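Iota-carrageenase (Alteromonas sp., PDB 1H80) hydrolyses internal beta-1,4 linkages of iota-carrageenan, a sulfated red-algal galactan, with inversion of anomeric configuration. Local coordinates at residues A[118-123]-A[146-151]; A[180-185]-A[205-210]; A[60-65]-A[82-87]. All coordinates share one frame; numbering follows the deposited sequence. Where two conformers were deposited one is given.

Interaction 1 (A[118-123]-A[146-151]); sequences NGFLVD and SNFTID. With CA (calcium ion), chain C; GOL (glycerol), chain J.
Two successive rungs of the right-handed parallel beta-helix meet where Phe120 and Phe148 pack side by side inside the coil. CB of Phe148 sits over the middle of the Phe120 ring, 3.5 Å from its centroid, a CH-pi contact close to the ring normal. The ring planes are 29° apart, but the rings are offset, their faces hardly meeting. Both side chains place CG between the backbone N and the carbonyl carbon (chi1 58° for Phe120, 55° for Phe148), which points them the same way. With an alanine in place of Phe120, Phe148 CB is likely to lose the ring face it rests on, and a gap would open beside Val84 and Ile86 of the preceding coil. Like residues aligned on neighbouring turns are characteristic of the beta-helix, and the backbone follows suit: Thr149 N donates to Phe120 O, Val122 N to Thr149 O and Asp151 N to Val122 O, each at 2.8 Å. On the Phe side Val122 CG2 lies 4.0 Å from Phe148 CD1. The other face carries Leu121, whose CD1 rests against the carboxylate of Asp151, 3.7 Å from its CG. Asp123 and Asp151 turn their carboxylates almost perpendicular to one another, and Lys125 forms salt bridges to both, which should offset their like charges. In the loop leading into the strand, Asn118 OD1 and Gly119 O bind a calcium ion at 2.3 Å, with Ser82 also a ligand. Gly119 lies against Asn147, where a CB would clash with OD1; Asn147 ND2 bonds to Gly115 O and Gly117 O.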
# COMPACT_ATOMS: atom_id res chain seq x y z
N ASN A 118 5.43 -14.55 16.97
CA ASN A 118 6.07 -14.08 15.75
C ASN A 118 5.10 -13.87 14.59
O ASN A 118 5.51 -13.69 13.45
CB ASN A 118 7.22 -15.01 15.32
CG ASN A 118 6.75 -16.42 15.03
OD1 ASN A 118 5.62 -16.64 14.64
ND2 ASN A 118 7.65 -17.38 15.21
N GLY A 119 3.81 -13.90 14.90
CA GLY A 119 2.82 -13.65 13.87
C GLY A 119 2.27 -14.87 13.17
O GLY A 119 2.80 -15.97 13.31
N PHE A 120 1.20 -14.67 12.42
CA PHE A 120 0.57 -15.77 11.71
C PHE A 120 0.66 -15.56 10.21
O PHE A 120 1.27 -14.61 9.74
CB PHE A 120 -0.89 -15.92 12.12
CG PHE A 120 -1.72 -14.69 11.89
CD1 PHE A 120 -1.68 -13.63 12.79
CD2 PHE A 120 -2.54 -14.59 10.77
CE1 PHE A 120 -2.44 -12.48 12.58
CE2 PHE A 120 -3.30 -13.45 10.55
CZ PHE A 120 -3.26 -12.40 11.45
N LEU A 121 0.01 -16.45 9.48
CA LEU A 121 0.04 -16.38 8.03
C LEU A 121 -1.31 -16.20 7.37
O LEU A 121 -2.29 -16.86 7.74
CB LEU A 121 0.69 -17.66 7.49
CG LEU A 121 0.78 -17.79 5.97
CD1 LEU A 121 1.83 -16.83 5.45
CD2 LEU A 121 1.14 -19.21 5.60
N VAL A 122 -1.36 -15.28 6.41
CA VAL A 122 -2.56 -15.08 5.60
C VAL A 122 -2.04 -15.64 4.28
O VAL A 122 -1.07 -15.13 3.72
CB VAL A 122 -2.91 -13.60 5.42
CG1 VAL A 122 -3.97 -13.44 4.34
CG2 VAL A 122 -3.42 -13.03 6.73
N ASP A 123 -2.67 -16.71 3.80
CA ASP A 123 -2.20 -17.38 2.59
C ASP A 123 -3.14 -17.26 1.39
O ASP A 123 -4.28 -17.73 1.43
CB ASP A 123 -1.95 -18.85 2.93
CG ASP A 123 -1.23 -19.60 1.84
OD1 ASP A 123 -0.72 -18.97 0.89
OD2 ASP A 123 -1.16 -20.85 1.94
N SER A 146 -1.86 -5.64 13.44
CA SER A 146 -0.46 -5.98 13.65
C SER A 146 -0.02 -7.42 13.56
O SER A 146 -0.81 -8.32 13.83
CB SER A 146 -0.10 -5.48 15.06
OG SER A 146 1.16 -5.93 15.54
N ASN A 147 1.24 -7.62 13.19
CA ASN A 147 1.88 -8.92 13.20
C ASN A 147 1.43 -10.16 12.43
O ASN A 147 0.94 -11.13 13.02
CB ASN A 147 2.00 -9.30 14.67
CG ASN A 147 3.15 -10.23 14.94
OD1 ASN A 147 4.11 -10.31 14.17
ND2 ASN A 147 3.08 -10.92 16.08
N PHE A 148 1.65 -10.15 11.12
CA PHE A 148 1.34 -11.31 10.31
C PHE A 148 2.05 -11.19 8.98
O PHE A 148 2.56 -10.13 8.61
CB PHE A 148 -0.17 -11.49 10.15
CG PHE A 148 -0.89 -10.29 9.61
CD1 PHE A 148 -1.06 -10.13 8.24
CD2 PHE A 148 -1.44 -9.35 10.47
CE1 PHE A 148 -1.77 -9.04 7.74
CE2 PHE A 148 -2.15 -8.25 9.98
CZ PHE A 148 -2.32 -8.10 8.61
N THR A 149 2.12 -12.32 8.30
CA THR A 149 2.76 -12.39 7.00
C THR A 149 1.67 -12.71 5.99
O THR A 149 0.74 -13.47 6.28
CB THR A 149 3.82 -13.51 6.97
OG1 THR A 149 4.87 -13.20 7.90
CG2 THR A 149 4.41 -13.66 5.57
N ILE A 150 1.78 -12.11 4.82
CA ILE A 150 0.81 -12.34 3.76
C ILE A 150 1.54 -12.99 2.60
O ILE A 150 2.41 -12.38 1.99
CB ILE A 150 0.21 -11.01 3.27
CG1 ILE A 150 -0.43 -10.26 4.44
CG2 ILE A 150 -0.82 -11.29 2.17
CD1 ILE A 150 -0.79 -8.83 4.11
N ASP A 151 1.21 -14.25 2.33
CA ASP A 151 1.80 -14.96 1.20
C ASP A 151 0.87 -14.68 0.03
O ASP A 151 -0.14 -15.36 -0.16
CB ASP A 151 1.86 -16.46 1.48
CG ASP A 151 3.19 -16.90 2.06
OD1 ASP A 151 3.98 -16.03 2.50
OD2 ASP A 151 3.45 -18.11 2.08
CA CA C . 4.15 -17.84 13.42
C1 GOL J . 4.90 -11.36 10.45
O1 GOL J . 4.34 -11.94 11.63
C2 GOL J . 6.25 -10.61 10.70
O2 GOL J . 6.41 -10.38 12.12
C3 GOL J . 6.27 -9.23 9.94
O3 GOL J . 6.83 -8.20 10.76
O HOH W 1 4.04 -14.24 10.36
O HOH W 2 5.25 -16.25 11.78
O HOH W 3 4.71 -20.01 14.09
O HOH W 4 3.30 -18.45 11.22
O HOH W 5 6.25 -18.65 12.18

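Interaction 2 (A[180-185]-A[205-210]); sequences ERIKQN and RNLHSE
Glu180 begins the contact with a salt bridge to Arg205: OE1 lies at the edge of the guanidinium, almost in its plane, 2.7 Å from NH2, and NE adds a weaker bond to the same oxygen. The carboxylate and guanidinium planes are 56° apart, so this is a one-oxygen grip rather than a flat bidentate pair. OE2 reaches Ser146 on the previous coil, while Arg205 NH1 pairs with Asp8. At Arg181 the chain turns a corner, as it does at Asn206 beside it, and Arg181 N donates to Arg205 O at 3.0 Å. These matched corners are how one coil of the parallel beta-helix bends in step with the next. Beyond the corner Ile182 sends its side chain to the same face as Leu207, whose CD2 lies 3.9 Å from Ile182 CB; Leu193 covers both. Lys183 lies on the other face, alongside His208. Its chain bends at chi2 (61°), which lays CE over the centre of the imidazole, 3.8 Å from the ring centroid, while His208 NE2 is bonded to Ser243. Gln184 N donates to His208 O and Gln184 O accepts from Glu210 N, both at 2.8 Å, and the Gln184 amide oxygen turns to Ser159. Asn185 OD1 takes a weak bond from Lys183 NZ and one from a water that also reaches Glu210 OE2, weakly; its ND2 goes to Asp151, and Glu210 OE1 accepts from Asn186 N.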
# COMPACT_ATOMS: atom_id res chain seq x y z
N GLU A 180 1.05 -2.21 11.82
CA GLU A 180 2.45 -2.56 11.96
C GLU A 180 2.81 -4.02 11.90
O GLU A 180 1.95 -4.89 12.00
CB GLU A 180 2.95 -2.06 13.32
CG GLU A 180 2.11 -2.65 14.46
CD GLU A 180 2.79 -2.61 15.81
OE1 GLU A 180 3.50 -1.63 16.11
OE2 GLU A 180 2.61 -3.57 16.60
N ARG A 181 4.10 -4.28 11.76
CA ARG A 181 4.65 -5.63 11.73
C ARG A 181 3.96 -6.55 10.74
O ARG A 181 3.37 -7.56 11.12
CB ARG A 181 4.58 -6.24 13.13
CG ARG A 181 5.33 -5.43 14.17
CD ARG A 181 5.19 -6.05 15.54
NE ARG A 181 5.79 -7.38 15.60
CZ ARG A 181 5.62 -8.24 16.60
NH1 ARG A 181 4.85 -7.91 17.63
NH2 ARG A 181 6.22 -9.42 16.57
N ILE A 182 4.05 -6.20 9.46
CA ILE A 182 3.45 -7.01 8.43
C ILE A 182 4.46 -7.20 7.31
O ILE A 182 5.19 -6.28 6.96
CB ILE A 182 2.17 -6.35 7.86
CG1 ILE A 182 1.15 -6.15 8.98
CG2 ILE A 182 1.58 -7.24 6.76
CD1 ILE A 182 -0.06 -5.34 8.56
N LYS A 183 4.52 -8.42 6.80
CA LYS A 183 5.42 -8.74 5.71
C LYS A 183 4.55 -9.34 4.62
O LYS A 183 3.72 -10.20 4.89
CB LYS A 183 6.46 -9.78 6.15
CG LYS A 183 7.24 -10.43 5.01
CD LYS A 183 8.04 -9.42 4.21
CE LYS A 183 8.71 -10.07 3.01
NZ LYS A 183 9.66 -11.15 3.42
N GLN A 184 4.73 -8.86 3.39
CA GLN A 184 3.97 -9.39 2.27
C GLN A 184 4.93 -9.98 1.26
O GLN A 184 5.91 -9.34 0.86
CB GLN A 184 3.15 -8.29 1.60
CG GLN A 184 2.29 -8.80 0.45
CD GLN A 184 1.23 -7.81 0.02
OE1 GLN A 184 0.75 -7.02 0.83
NE2 GLN A 184 0.85 -7.85 -1.25
N ASN A 185 4.66 -11.22 0.86
CA ASN A 185 5.51 -11.89 -0.13
C ASN A 185 4.80 -11.98 -1.47
O ASN A 185 3.59 -12.15 -1.54
CB ASN A 185 5.87 -13.30 0.34
CG ASN A 185 6.70 -13.31 1.59
OD1 ASN A 185 7.76 -12.68 1.65
ND2 ASN A 185 6.24 -14.03 2.61
N ARG A 205 4.24 1.14 10.74
CA ARG A 205 5.55 0.76 11.25
C ARG A 205 5.94 -0.69 10.99
O ARG A 205 5.13 -1.59 11.11
CB ARG A 205 5.57 1.05 12.76
CG ARG A 205 6.85 0.68 13.50
CD ARG A 205 6.78 1.19 14.94
NE ARG A 205 5.65 0.63 15.68
CZ ARG A 205 5.16 1.15 16.81
NH1 ARG A 205 5.71 2.25 17.33
NH2 ARG A 205 4.15 0.58 17.43
N ASN A 206 7.21 -0.88 10.64
CA ASN A 206 7.75 -2.21 10.37
C ASN A 206 6.90 -2.94 9.35
O ASN A 206 6.28 -3.96 9.64
CB ASN A 206 7.82 -3.02 11.67
CG ASN A 206 8.67 -4.26 11.53
OD1 ASN A 206 9.10 -4.61 10.43
ND2 ASN A 206 8.92 -4.93 12.65
N LEU A 207 6.90 -2.40 8.14
CA LEU A 207 6.14 -2.97 7.03
C LEU A 207 7.13 -3.31 5.93
O LEU A 207 8.03 -2.53 5.65
CB LEU A 207 5.12 -1.95 6.52
CG LEU A 207 4.13 -1.45 7.57
CD1 LEU A 207 3.22 -0.40 6.93
CD2 LEU A 207 3.30 -2.62 8.11
N HIS A 208 6.97 -4.48 5.33
CA HIS A 208 7.89 -4.91 4.28
C HIS A 208 7.09 -5.61 3.19
O HIS A 208 6.32 -6.52 3.47
CB HIS A 208 8.92 -5.86 4.88
CG HIS A 208 9.92 -6.40 3.90
ND1 HIS A 208 10.89 -7.30 4.25
CD2 HIS A 208 10.10 -6.15 2.58
CE1 HIS A 208 11.63 -7.60 3.20
NE2 HIS A 208 11.17 -6.91 2.17
N SER A 209 7.27 -5.17 1.95
CA SER A 209 6.58 -5.79 0.83
C SER A 209 7.59 -6.24 -0.20
O SER A 209 8.51 -5.50 -0.55
CB SER A 209 5.59 -4.82 0.19
OG SER A 209 4.96 -5.44 -0.93
N GLU A 210 7.44 -7.48 -0.66
CA GLU A 210 8.29 -8.03 -1.70
C GLU A 210 7.45 -7.86 -2.96
O GLU A 210 6.45 -8.55 -3.14
CB GLU A 210 8.55 -9.51 -1.45
CG GLU A 210 9.34 -10.17 -2.57
CD GLU A 210 9.45 -11.67 -2.40
OE1 GLU A 210 8.40 -12.35 -2.41
OE2 GLU A 210 10.59 -12.17 -2.24
O HOH W 6 5.91 -2.22 15.47
O HOH W 7 7.66 -6.42 8.56
O HOH W 8 9.87 -13.42 0.23

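Interaction 3 (A[60-65]-A[82-87]); sequences IPNGTY and SDVIIK. With CA (calcium ion), chain C.
Val84, the residue most covered here, wedges its two methyls against the bend at 60-65. CG2 packs against the backbone carbonyls of the bend, 3.2 Å from Pro61 O, while CG1 meets the edge of the Tyr65 ring, 4.0 Å from CD2. That valine has CG1 anti to its backbone N (chi1 168°), an orientation that turns one branch to the ring and the other to the turn. Tyr65 approaches Val84 at about a right angle, and its hydroxyl donates to Pro61 O at 2.6 Å from above the carbonyl plane, tying the ring to the bend. One residue after Pro61, Asn62 turns its amide to the other chain: OD1 accepts Asp83 N at 2.8 Å, with the donor tilted 33° from the amide plane. Ile85 N bonds to Gly63 O leading in, and from Thr64 and Ile85 onward the chains pair as parallel strands of adjoining beta-helix coils, with Tyr65 N bonded to Ile85 O and Lys87 N to Tyr65 O. Ser82 binds the calcium ion through O and OG, and Asp83 OD1 accepts from a water of that ion. The Asn62 bond thus probably steadies the backbone beside the metal as a second-shell link.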
# COMPACT_ATOMS: atom_id res chain seq x y z
N ILE A 60 -8.24 -16.56 18.07
CA ILE A 60 -8.36 -17.45 16.92
C ILE A 60 -7.20 -18.41 17.17
O ILE A 60 -6.04 -18.06 16.98
CB ILE A 60 -8.17 -16.72 15.59
CG1 ILE A 60 -9.31 -15.72 15.39
CG2 ILE A 60 -8.13 -17.72 14.44
CD1 ILE A 60 -9.27 -15.00 14.05
N PRO A 61 -7.50 -19.63 17.63
CA PRO A 61 -6.50 -20.65 17.94
C PRO A 61 -5.86 -21.29 16.73
O PRO A 61 -6.40 -21.24 15.63
CB PRO A 61 -7.28 -21.64 18.78
CG PRO A 61 -8.61 -21.63 18.12
CD PRO A 61 -8.86 -20.15 17.85
N ASN A 62 -4.71 -21.91 16.95
CA ASN A 62 -3.98 -22.56 15.87
C ASN A 62 -4.87 -23.45 15.01
O ASN A 62 -5.68 -24.23 15.52
CB ASN A 62 -2.81 -23.35 16.43
CG ASN A 62 -1.70 -22.45 16.91
OD1 ASN A 62 -1.45 -21.40 16.32
ND2 ASN A 62 -1.02 -22.85 17.98
N GLY A 63 -4.70 -23.31 13.71
CA GLY A 63 -5.47 -24.08 12.75
C GLY A 63 -5.55 -23.30 11.46
O GLY A 63 -4.97 -22.21 11.35
N THR A 64 -6.26 -23.85 10.48
CA THR A 64 -6.42 -23.20 9.20
C THR A 64 -7.87 -22.80 9.05
O THR A 64 -8.77 -23.63 9.16
CB THR A 64 -6.01 -24.13 8.05
OG1 THR A 64 -4.61 -24.44 8.16
CG2 THR A 64 -6.27 -23.47 6.70
N TYR A 65 -8.10 -21.52 8.79
CA TYR A 65 -9.45 -21.00 8.67
C TYR A 65 -9.69 -20.34 7.34
O TYR A 65 -8.78 -19.77 6.73
CB TYR A 65 -9.70 -19.97 9.77
CG TYR A 65 -9.45 -20.52 11.14
CD1 TYR A 65 -10.44 -21.22 11.82
CD2 TYR A 65 -8.20 -20.38 11.74
CE1 TYR A 65 -10.19 -21.78 13.06
CE2 TYR A 65 -7.94 -20.94 12.98
CZ TYR A 65 -8.94 -21.63 13.64
OH TYR A 65 -8.69 -22.20 14.86
N SER A 82 0.11 -18.01 16.85
CA SER A 82 1.23 -18.00 15.91
C SER A 82 1.31 -19.02 14.78
O SER A 82 2.05 -18.79 13.82
CB SER A 82 2.53 -18.02 16.71
OG SER A 82 3.64 -17.75 15.87
N ASP A 83 0.58 -20.12 14.87
CA ASP A 83 0.63 -21.12 13.81
C ASP A 83 -0.63 -21.09 12.96
O ASP A 83 -0.86 -21.97 12.13
CB ASP A 83 0.84 -22.52 14.39
CG ASP A 83 2.19 -22.67 15.06
OD1 ASP A 83 3.21 -22.28 14.44
OD2 ASP A 83 2.24 -23.18 16.20
N VAL A 84 -1.44 -20.07 13.17
CA VAL A 84 -2.68 -19.93 12.41
C VAL A 84 -2.42 -19.60 10.95
O VAL A 84 -1.49 -18.87 10.62
CB VAL A 84 -3.58 -18.83 13.01
CG1 VAL A 84 -4.72 -18.49 12.04
CG2 VAL A 84 -4.15 -19.30 14.33
N ILE A 85 -3.25 -20.18 10.09
CA ILE A 85 -3.17 -19.91 8.66
C ILE A 85 -4.57 -19.49 8.28
O ILE A 85 -5.54 -20.20 8.55
CB ILE A 85 -2.78 -21.16 7.85
CG1 ILE A 85 -1.37 -21.61 8.23
CG2 ILE A 85 -2.85 -20.84 6.36
CD1 ILE A 85 -0.94 -22.91 7.58
N ILE A 86 -4.68 -18.30 7.69
CA ILE A 86 -5.97 -17.80 7.26
C ILE A 86 -5.98 -17.72 5.74
O ILE A 86 -5.08 -17.15 5.13
CB ILE A 86 -6.25 -16.40 7.85
CG1 ILE A 86 -6.53 -16.52 9.35
CG2 ILE A 86 -7.43 -15.75 7.14
CD1 ILE A 86 -6.66 -15.19 10.07
N LYS A 87 -7.00 -18.32 5.14
CA LYS A 87 -7.14 -18.34 3.69
C LYS A 87 -8.49 -17.75 3.31
O LYS A 87 -9.44 -17.82 4.08
CB LYS A 87 -7.04 -19.77 3.16
CG LYS A 87 -5.72 -20.46 3.44
CD LYS A 87 -5.73 -21.86 2.86
CE LYS A 87 -4.37 -22.52 2.99
NZ LYS A 87 -4.35 -23.84 2.30
CA CA C . 4.15 -17.84 13.42
O HOH W 3 4.71 -20.01 14.09
O HOH W 4 3.30 -18.45 11.22
O HOH W 5 6.25 -18.65 12.18
O HOH W 2 5.25 -16.25 11.78

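How the interactions relate
From the N terminus, interaction 3 closes first, pairing 60-65 with 82-87 after one coil; interaction 1 follows with 118-123 and 146-151, then interaction 2 with 180-185 and 205-210. None nests in or crosses another: each is finished before the next begins. They are nonetheless continuous across the beta-helix. Strand 85-88 pairs with 120-123 through Leu121 and Asp123 to Ile86, and strand 143-151 with 177-185 through Ile150 to Lys183 and Asn185. Interactions 3 and 1 also share a calcium ion, which Ser82 of one and Asn118 and Gly119 of the other bind. Interactions 2 and 3 do not touch, their nearest atoms lying about 9 Å apart, with interaction 1 joining them.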